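Local coordinates for protein angel homolog 2 (PDB 6RW0), which acts as a 2',3'-cyclic phosphatase of the CCR4 deadenylase family and probably binds the 3'-untranslated regions of mRNA, at residues Y72-R77 with C355-A360; I141-S146 with L175-K180; V339-F344 with L392-L397. All blocks are in the same frame, centred on the assembly; numbering follows the deposited sequence. Where two conformers were deposited one is given.

Contact 1. Residues Y72-R77 with C355-A360; sequences YRHCRR and CHSRSA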
# COMPACT_ATOMS: atom_id res chain seq x y z
N TYR A 72 4.66 2.15 21.22
CA TYR A 72 3.30 1.93 21.73
C TYR A 72 3.20 2.20 23.22
O TYR A 72 2.24 1.76 23.87
CB TYR A 72 2.81 0.52 21.36
CG TYR A 72 3.01 0.28 19.89
CD1 TYR A 72 2.29 1.02 18.94
CD2 TYR A 72 3.98 -0.59 19.43
CE1 TYR A 72 2.50 0.85 17.60
CE2 TYR A 72 4.20 -0.77 18.09
CZ TYR A 72 3.47 -0.04 17.17
OH TYR A 72 3.73 -0.23 15.84
N ARG A 73 4.17 2.96 23.67
CA ARG A 73 4.16 3.31 25.18
C ARG A 73 2.89 4.08 25.64
O ARG A 73 2.37 4.03 26.80
CB ARG A 73 5.33 4.24 25.49
CG ARG A 73 6.68 3.60 25.69
CD ARG A 73 7.76 4.69 25.96
NE ARG A 73 7.64 5.82 25.04
CZ ARG A 73 7.57 7.10 25.40
NH1 ARG A 73 7.63 7.46 26.68
NH2 ARG A 73 7.44 8.04 24.46
N HIS A 74 2.28 4.78 24.66
CA HIS A 74 1.11 5.59 24.95
C HIS A 74 -0.16 4.76 25.12
O HIS A 74 -1.17 5.30 25.59
CB HIS A 74 0.91 6.59 23.82
CG HIS A 74 0.71 5.95 22.48
ND1 HIS A 74 1.75 5.41 21.74
CD2 HIS A 74 -0.41 5.74 21.74
CE1 HIS A 74 1.28 4.91 20.62
NE2 HIS A 74 -0.03 5.10 20.59
N CYS A 75 -0.13 3.48 24.76
CA CYS A 75 -1.32 2.64 24.74
C CYS A 75 -1.56 1.99 26.09
O CYS A 75 -0.62 1.57 26.77
CB CYS A 75 -1.11 1.53 23.72
SG CYS A 75 -0.64 2.09 22.11
N ARG A 76 -2.83 1.89 26.48
CA ARG A 76 -3.16 1.08 27.64
C ARG A 76 -2.77 -0.37 27.36
O ARG A 76 -3.03 -0.89 26.28
CB ARG A 76 -4.65 1.19 27.96
CG ARG A 76 -4.99 2.57 28.52
CD ARG A 76 -6.47 2.71 28.91
NE ARG A 76 -6.87 1.54 29.67
CZ ARG A 76 -7.65 0.56 29.21
NH1 ARG A 76 -8.19 0.63 28.00
NH2 ARG A 76 -7.90 -0.48 29.98
N ARG A 77 -2.11 -1.00 28.34
CA ARG A 77 -1.53 -2.31 28.08
C ARG A 77 -2.53 -3.33 27.56
O ARG A 77 -2.18 -4.09 26.63
CB ARG A 77 -0.85 -2.85 29.34
CG ARG A 77 0.33 -2.05 29.86
CD ARG A 77 1.49 -2.09 28.90
NE ARG A 77 1.48 -0.92 28.04
CZ ARG A 77 2.31 -0.71 27.03
NH1 ARG A 77 3.24 -1.62 26.73
NH2 ARG A 77 2.22 0.40 26.32
N CYS A 355 -0.47 6.70 13.37
CA CYS A 355 -0.28 7.62 14.50
C CYS A 355 0.18 6.87 15.75
O CYS A 355 -0.65 6.45 16.56
CB CYS A 355 -1.53 8.42 14.82
SG CYS A 355 -1.32 9.66 16.17
N HIS A 356 1.49 6.78 15.94
CA HIS A 356 2.03 6.19 17.16
C HIS A 356 2.97 7.16 17.86
O HIS A 356 2.97 8.35 17.53
CB HIS A 356 2.65 4.81 16.90
CG HIS A 356 3.77 4.81 15.90
ND1 HIS A 356 4.85 5.66 15.98
CD2 HIS A 356 4.00 4.01 14.83
CE1 HIS A 356 5.69 5.40 14.99
NE2 HIS A 356 5.20 4.40 14.28
N SER A 357 3.74 6.70 18.83
CA SER A 357 4.55 7.58 19.69
C SER A 357 5.57 8.38 18.88
O SER A 357 5.94 9.42 19.35
CB SER A 357 5.23 6.80 20.79
OG SER A 357 4.31 6.45 21.81
N ARG A 358 6.05 7.89 17.74
CA ARG A 358 7.11 8.62 17.01
C ARG A 358 6.66 9.12 15.63
O ARG A 358 7.47 9.75 14.99
CB ARG A 358 8.33 7.70 16.89
CG ARG A 358 8.94 7.37 18.24
CD ARG A 358 10.26 6.62 18.14
NE ARG A 358 11.31 7.40 17.50
CZ ARG A 358 12.15 8.20 18.15
NH1 ARG A 358 12.05 8.36 19.45
NH2 ARG A 358 13.08 8.83 17.47
N SER A 359 5.45 8.86 15.18
CA SER A 359 5.05 9.24 13.80
C SER A 359 3.54 9.47 13.66
O SER A 359 2.80 8.65 14.14
CB SER A 359 5.52 8.15 12.85
OG SER A 359 5.37 8.53 11.51
N ALA A 360 3.14 10.52 12.96
CA ALA A 360 1.75 10.72 12.54
C ALA A 360 1.77 11.36 11.15
O ALA A 360 1.95 12.58 11.02
CB ALA A 360 0.97 11.58 13.53
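His74 meets Ser357 where the loop after helix 62-67 comes up against the tip of a beta hairpin. The tight part is one short hydrogen bond: His74 ND1 lies 2.8 Å from Ser357 OG, which approaches at the ring edge, near its plane; either atom could be the donor. The imidazole is put there by its first torsion, with CG tucked between the backbone N and the carbonyl carbon (chi1 59°). On the far side of the ring, NE2 bonds to Leu409 O, while Cys75 SG sits 3.4 Å above one ring face, toward its rim. Both ring nitrogens are thus engaged, which fixes the ring's rotation. A leucine in its place would probably leave Ser357 OG and Leu409 O each without this partner and weaken this one link between loop and hairpin. Next to this bond, His74 CE1 and Tyr72 CE1 each approach His356 CB, both at 4.0 Å; the Tyr72 and His356 rings stand at 82° to each other. Tyr72 OH bonds to Asp417 OD2, on the side of the bound magnesium ion.

The solvent side is much looser. Arg73, which was modelled in two conformers, brings its guanidinium only loosely near Ser357 OG, in a position that is doubtful. Each segment turns tightly on itself: Tyr72 to Cys75 is a type I beta turn, and the hairpin is closed by His356 N to Ser359 O at 2.9 Å. Around them, Trp404 of helix 400-405 meets the His74 ring edge-to-face, Cys355 touches Leu403 and Trp404 of that helix, and strands 354-356 and 359-369 carry the hairpin back into the sheet that also holds strand 231-236.

Contact 2. Residues I141-S146 with L175-K180; sequences ICFKHS and LLLQPK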
# COMPACT_ATOMS: atom_id res chain seq x y z
N ILE A 141 -4.03 -10.19 -0.50
CA ILE A 141 -5.11 -9.63 -1.30
C ILE A 141 -6.26 -10.63 -1.26
O ILE A 141 -6.07 -11.81 -1.58
CB ILE A 141 -4.71 -9.33 -2.75
CG1 ILE A 141 -3.58 -8.30 -2.82
CG2 ILE A 141 -5.92 -8.78 -3.52
CD1 ILE A 141 -2.99 -8.09 -4.23
N CYS A 142 -7.43 -10.16 -0.85
CA CYS A 142 -8.60 -11.00 -0.69
C CYS A 142 -9.73 -10.37 -1.48
O CYS A 142 -9.80 -9.14 -1.63
CB CYS A 142 -9.00 -11.06 0.79
SG CYS A 142 -7.62 -11.39 1.93
N PHE A 143 -10.63 -11.17 -2.02
CA PHE A 143 -11.73 -10.61 -2.84
C PHE A 143 -12.97 -11.48 -2.67
O PHE A 143 -12.84 -12.64 -2.41
CB PHE A 143 -11.29 -10.48 -4.30
CG PHE A 143 -11.01 -11.80 -4.94
CD1 PHE A 143 -9.74 -12.32 -5.00
CD2 PHE A 143 -12.06 -12.55 -5.41
CE1 PHE A 143 -9.53 -13.55 -5.58
CE2 PHE A 143 -11.85 -13.78 -5.99
CZ PHE A 143 -10.58 -14.27 -6.07
N LYS A 144 -14.14 -10.87 -2.74
CA LYS A 144 -15.40 -11.64 -2.59
C LYS A 144 -15.51 -12.56 -3.80
O LYS A 144 -15.50 -12.06 -4.89
CB LYS A 144 -16.59 -10.69 -2.52
CG LYS A 144 -16.67 -9.89 -1.23
CD LYS A 144 -16.85 -10.74 -0.02
CE LYS A 144 -17.36 -9.96 1.18
NZ LYS A 144 -18.75 -9.53 0.97
N HIS A 145 -15.74 -13.85 -3.61
CA HIS A 145 -15.86 -14.77 -4.77
C HIS A 145 -17.17 -14.53 -5.52
O HIS A 145 -17.21 -14.88 -6.66
CB HIS A 145 -15.50 -16.22 -4.42
CG HIS A 145 -16.05 -16.70 -3.15
ND1 HIS A 145 -17.38 -16.87 -2.96
CD2 HIS A 145 -15.43 -17.10 -2.02
CE1 HIS A 145 -17.58 -17.33 -1.75
NE2 HIS A 145 -16.40 -17.47 -1.16
N SER A 146 -18.18 -13.92 -4.91
CA SER A 146 -19.43 -13.50 -5.57
C SER A 146 -19.16 -12.37 -6.58
O SER A 146 -19.97 -12.21 -7.45
CB SER A 146 -20.46 -13.08 -4.56
OG SER A 146 -20.15 -11.84 -3.97
N LEU A 175 -2.75 -9.43 -8.24
CA LEU A 175 -3.75 -10.37 -8.73
C LEU A 175 -4.38 -9.80 -9.99
O LEU A 175 -4.54 -8.58 -10.13
CB LEU A 175 -4.87 -10.63 -7.71
CG LEU A 175 -4.50 -11.15 -6.32
CD1 LEU A 175 -5.76 -11.64 -5.58
CD2 LEU A 175 -3.45 -12.23 -6.33
N LEU A 176 -4.76 -10.68 -10.90
CA LEU A 176 -5.60 -10.30 -12.02
C LEU A 176 -6.95 -10.96 -11.80
O LEU A 176 -7.03 -12.18 -11.64
CB LEU A 176 -4.97 -10.74 -13.34
CG LEU A 176 -5.67 -10.12 -14.55
CD1 LEU A 176 -5.50 -8.61 -14.65
CD2 LEU A 176 -5.15 -10.79 -15.82
N LEU A 177 -7.99 -10.13 -11.73
CA LEU A 177 -9.35 -10.57 -11.37
C LEU A 177 -10.32 -10.32 -12.52
O LEU A 177 -10.19 -9.34 -13.17
CB LEU A 177 -9.84 -9.78 -10.15
CG LEU A 177 -8.98 -9.87 -8.89
CD1 LEU A 177 -9.61 -9.04 -7.79
CD2 LEU A 177 -8.82 -11.30 -8.43
N GLN A 178 -11.28 -11.22 -12.73
CA GLN A 178 -12.31 -11.05 -13.76
C GLN A 178 -13.61 -10.69 -13.05
O GLN A 178 -14.10 -11.51 -12.30
CB GLN A 178 -12.47 -12.32 -14.58
CG GLN A 178 -13.48 -12.16 -15.70
CD GLN A 178 -13.08 -11.08 -16.67
OE1 GLN A 178 -11.93 -10.99 -17.06
NE2 GLN A 178 -14.01 -10.23 -17.03
N PRO A 179 -14.19 -9.50 -13.26
CA PRO A 179 -15.47 -9.17 -12.67
C PRO A 179 -16.54 -10.19 -13.09
O PRO A 179 -16.55 -10.55 -14.21
CB PRO A 179 -15.78 -7.78 -13.23
CG PRO A 179 -14.43 -7.20 -13.49
CD PRO A 179 -13.62 -8.38 -13.99
N LYS A 180 -17.39 -10.62 -12.16
CA LYS A 180 -18.45 -11.61 -12.42
C LYS A 180 -19.72 -10.91 -12.88
O LYS A 180 -20.52 -10.60 -12.04
CB LYS A 180 -18.73 -12.40 -11.15
CG LYS A 180 -17.81 -13.58 -10.94
CD LYS A 180 -18.36 -14.60 -10.01
CE LYS A 180 -17.35 -15.68 -9.74
NZ LYS A 180 -17.79 -16.58 -8.67
O HOH W 1 -20.85 -9.96 -9.41
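Phe143 and Leu177 face each other across the interior of the beta sandwich of the DNase I-like fold: strand 137-144 belongs to one sheet and strand 171-179 to the other. The segment axes run almost parallel (6°) and pass 9.6 Å apart, too far for backbone bonds, so side chains join them.

Phe143 can be followed outward. Its CB lies 4.1 Å from Leu177 CD1. From there CG is set over the residue's own backbone, near both N and C (chi1 65°), turning a face of the ring to Leu177. CD1 is where the two leucines divide the ring: Leu175 CD1 reaches it at the edge, near the ring plane, whereas Leu177 CD2 comes over the face, 3.7 Å away. That same methyl lies equally close to CE1 and farther from CZ, offset toward the rim, a CH-pi contact with CD2 3.9 Å from the ring centroid and 24° off the normal. Next along the strands, Ile141 and Leu175 lie alongside each other, pointing opposite ways, Ile141 CG2 to Leu175 CD1 at 3.5 Å. Val191 of strand 189-195 also touches both Ile141 and Leu177.

Beyond the strand ends the character changes. Lys180, extended beyond CG, lays CD and CE beside His145 O and gives it a 2.7 Å hydrogen bond from NZ, and a water donates to both Ser146 O and Lys180 O. The chemistry is therefore split: the buried part rests on apolar packing and a CH-pi contact, with no hydrogen bond between the segments there, while directional polar bonds, probably less costly to break in water, close the exposed end.

Contact 3. Residues V339-F344 with L392-L397; sequences VYSHYF and LARLSL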
# COMPACT_ATOMS: atom_id res chain seq x y z
N VAL A 339 -6.78 8.08 -4.35
CA VAL A 339 -8.14 8.21 -3.81
C VAL A 339 -8.25 9.44 -2.91
O VAL A 339 -9.21 10.21 -3.01
CB VAL A 339 -8.56 6.93 -3.07
CG1 VAL A 339 -9.80 7.19 -2.19
CG2 VAL A 339 -8.83 5.82 -4.07
N TYR A 340 -7.28 9.61 -2.02
CA TYR A 340 -7.29 10.70 -1.05
C TYR A 340 -6.47 11.88 -1.53
O TYR A 340 -5.50 11.73 -2.28
CB TYR A 340 -6.78 10.18 0.28
CG TYR A 340 -7.70 9.16 0.90
CD1 TYR A 340 -8.78 9.57 1.66
CD2 TYR A 340 -7.52 7.80 0.71
CE1 TYR A 340 -9.64 8.65 2.24
CE2 TYR A 340 -8.38 6.88 1.26
CZ TYR A 340 -9.44 7.30 2.03
OH TYR A 340 -10.27 6.36 2.60
N SER A 341 -6.89 13.08 -1.11
CA SER A 341 -6.24 14.32 -1.49
C SER A 341 -5.24 14.83 -0.46
O SER A 341 -4.51 15.78 -0.75
CB SER A 341 -7.29 15.40 -1.77
OG SER A 341 -7.95 15.75 -0.58
N HIS A 342 -5.17 14.22 0.72
CA HIS A 342 -4.10 14.35 1.70
C HIS A 342 -4.20 15.58 2.59
O HIS A 342 -3.45 15.66 3.57
CB HIS A 342 -2.69 14.28 1.07
CG HIS A 342 -2.55 13.18 0.07
ND1 HIS A 342 -2.84 11.87 0.37
CD2 HIS A 342 -2.20 13.19 -1.24
CE1 HIS A 342 -2.66 11.12 -0.70
NE2 HIS A 342 -2.29 11.90 -1.70
N TYR A 343 -5.10 16.52 2.32
CA TYR A 343 -5.27 17.71 3.14
C TYR A 343 -6.75 18.00 3.22
O TYR A 343 -7.48 17.82 2.25
CB TYR A 343 -4.51 18.91 2.52
CG TYR A 343 -3.05 18.61 2.29
CD1 TYR A 343 -2.12 18.76 3.31
CD2 TYR A 343 -2.59 18.12 1.07
CE1 TYR A 343 -0.78 18.46 3.12
CE2 TYR A 343 -1.25 17.82 0.87
CZ TYR A 343 -0.35 17.99 1.90
OH TYR A 343 0.98 17.69 1.72
N PHE A 344 -7.22 18.45 4.38
CA PHE A 344 -8.63 18.81 4.49
C PHE A 344 -8.87 20.16 3.83
O PHE A 344 -8.12 21.10 4.08
CB PHE A 344 -9.10 18.77 5.95
CG PHE A 344 -9.11 17.37 6.50
CD1 PHE A 344 -10.20 16.54 6.30
CD2 PHE A 344 -8.01 16.87 7.16
CE1 PHE A 344 -10.19 15.23 6.78
CE2 PHE A 344 -8.00 15.58 7.65
CZ PHE A 344 -9.08 14.76 7.46
N LEU A 392 -16.19 6.80 -6.97
CA LEU A 392 -17.52 7.20 -6.54
C LEU A 392 -17.53 7.79 -5.14
O LEU A 392 -18.26 8.75 -4.87
CB LEU A 392 -18.45 5.99 -6.57
CG LEU A 392 -18.69 5.30 -7.91
CD1 LEU A 392 -19.57 4.06 -7.70
CD2 LEU A 392 -19.32 6.27 -8.88
N ALA A 393 -16.74 7.22 -4.23
CA ALA A 393 -16.77 7.63 -2.83
C ALA A 393 -15.51 7.15 -2.13
O ALA A 393 -14.85 6.20 -2.57
CB ALA A 393 -18.00 7.06 -2.11
N ARG A 394 -15.20 7.80 -1.01
CA ARG A 394 -14.08 7.39 -0.17
C ARG A 394 -14.47 7.61 1.29
O ARG A 394 -15.32 8.45 1.60
CB ARG A 394 -12.81 8.18 -0.49
CG ARG A 394 -12.94 9.66 -0.25
CD ARG A 394 -11.74 10.42 -0.79
NE ARG A 394 -11.99 11.84 -0.61
CZ ARG A 394 -11.51 12.81 -1.38
NH1 ARG A 394 -10.72 12.53 -2.41
NH2 ARG A 394 -11.82 14.07 -1.11
N LEU A 395 -13.83 6.86 2.18
CA LEU A 395 -14.09 6.97 3.61
C LEU A 395 -13.10 7.97 4.20
O LEU A 395 -11.90 7.70 4.25
CB LEU A 395 -13.94 5.62 4.30
CG LEU A 395 -14.30 5.61 5.79
CD1 LEU A 395 -15.79 5.82 5.92
CD2 LEU A 395 -13.86 4.34 6.47
N SER A 396 -13.61 9.10 4.67
CA SER A 396 -12.71 10.20 5.03
C SER A 396 -11.74 9.81 6.14
O SER A 396 -12.06 9.00 7.02
CB SER A 396 -13.52 11.43 5.41
OG SER A 396 -14.30 11.21 6.57
N LEU A 397 -10.55 10.40 6.11
CA LEU A 397 -9.44 10.13 7.05
C LEU A 397 -9.54 11.14 8.21
O LEU A 397 -10.54 11.81 8.33
CB LEU A 397 -8.14 10.20 6.22
CG LEU A 397 -7.80 8.91 5.48
CD1 LEU A 397 -6.65 9.17 4.53
CD2 LEU A 397 -7.45 7.80 6.44
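Tyr340 and Arg394 carry a buried loop-to-strand contact in the beta sandwich of the DNase I-like fold, tying the loop after strand 336-338 of one sheet to the end of strand 390-395 in the other. Strand 390-395 has a classic beta bulge here, with Leu392 and Ala393 both facing Lys424 of the next strand, just before Arg394 turns its side chain toward the loop.

Two hydrogen bonds with donors on opposite segments hold the pieces together. Arg394 NH1 donates to Val339 O at 2.8 Å, an in-plane bond for both the carbonyl and the guanidinium, with an N-H...O angle of 152°. A first torsion of 62° folds its CG back over the main chain, and the side chain then runs extended to NE, which makes a salt bridge with Glu21. In return Tyr340 OH donates to Leu395 O, 2.7 Å away, and also bonds to Leu422 N of strand 421-428, so this buried hydroxyl has two backbone partners.

The Tyr340 ring is sandwiched. Leu397 CD1 sits over one face, 3.7 Å from the centroid and 17° off the normal, a CH-pi contact; Val339 CG1 lies over the opposite face. That valine methyl also packs 3.6 Å from Arg394 CB, while its residue touches Ala423 and Phe425 of strand 421-428. Arg394 runs alongside Tyr340, headed the other way, bringing its CD near the ring's CD1. At the end of segment 339-344, Phe344 presents its ring edge to the backbone, CZ standing 3.4 Å from Leu397 O.

Overall arrangement
All three contacts lie within the endonuclease/exonuclease/phosphatase family region and none touches another. Contact 1 is the one beside the bound magnesium ion, about 5 Å from the Tyr72 side chain. Contact 2 is on the other side of the chain's centre, its centre 35 Å from that of contact 1. Contact 3 has its centre 24 Å from each of them, with nearest atoms about 10 Å from contact 1 and 14 Å from contact 2. Contacts 2 and 3 both bridge the two sheets, one through facing strands, the other through a loop. Along the chain, contact 2 is nested within the loop closed by contact 1, whereas contacts 1 and 3 interleave.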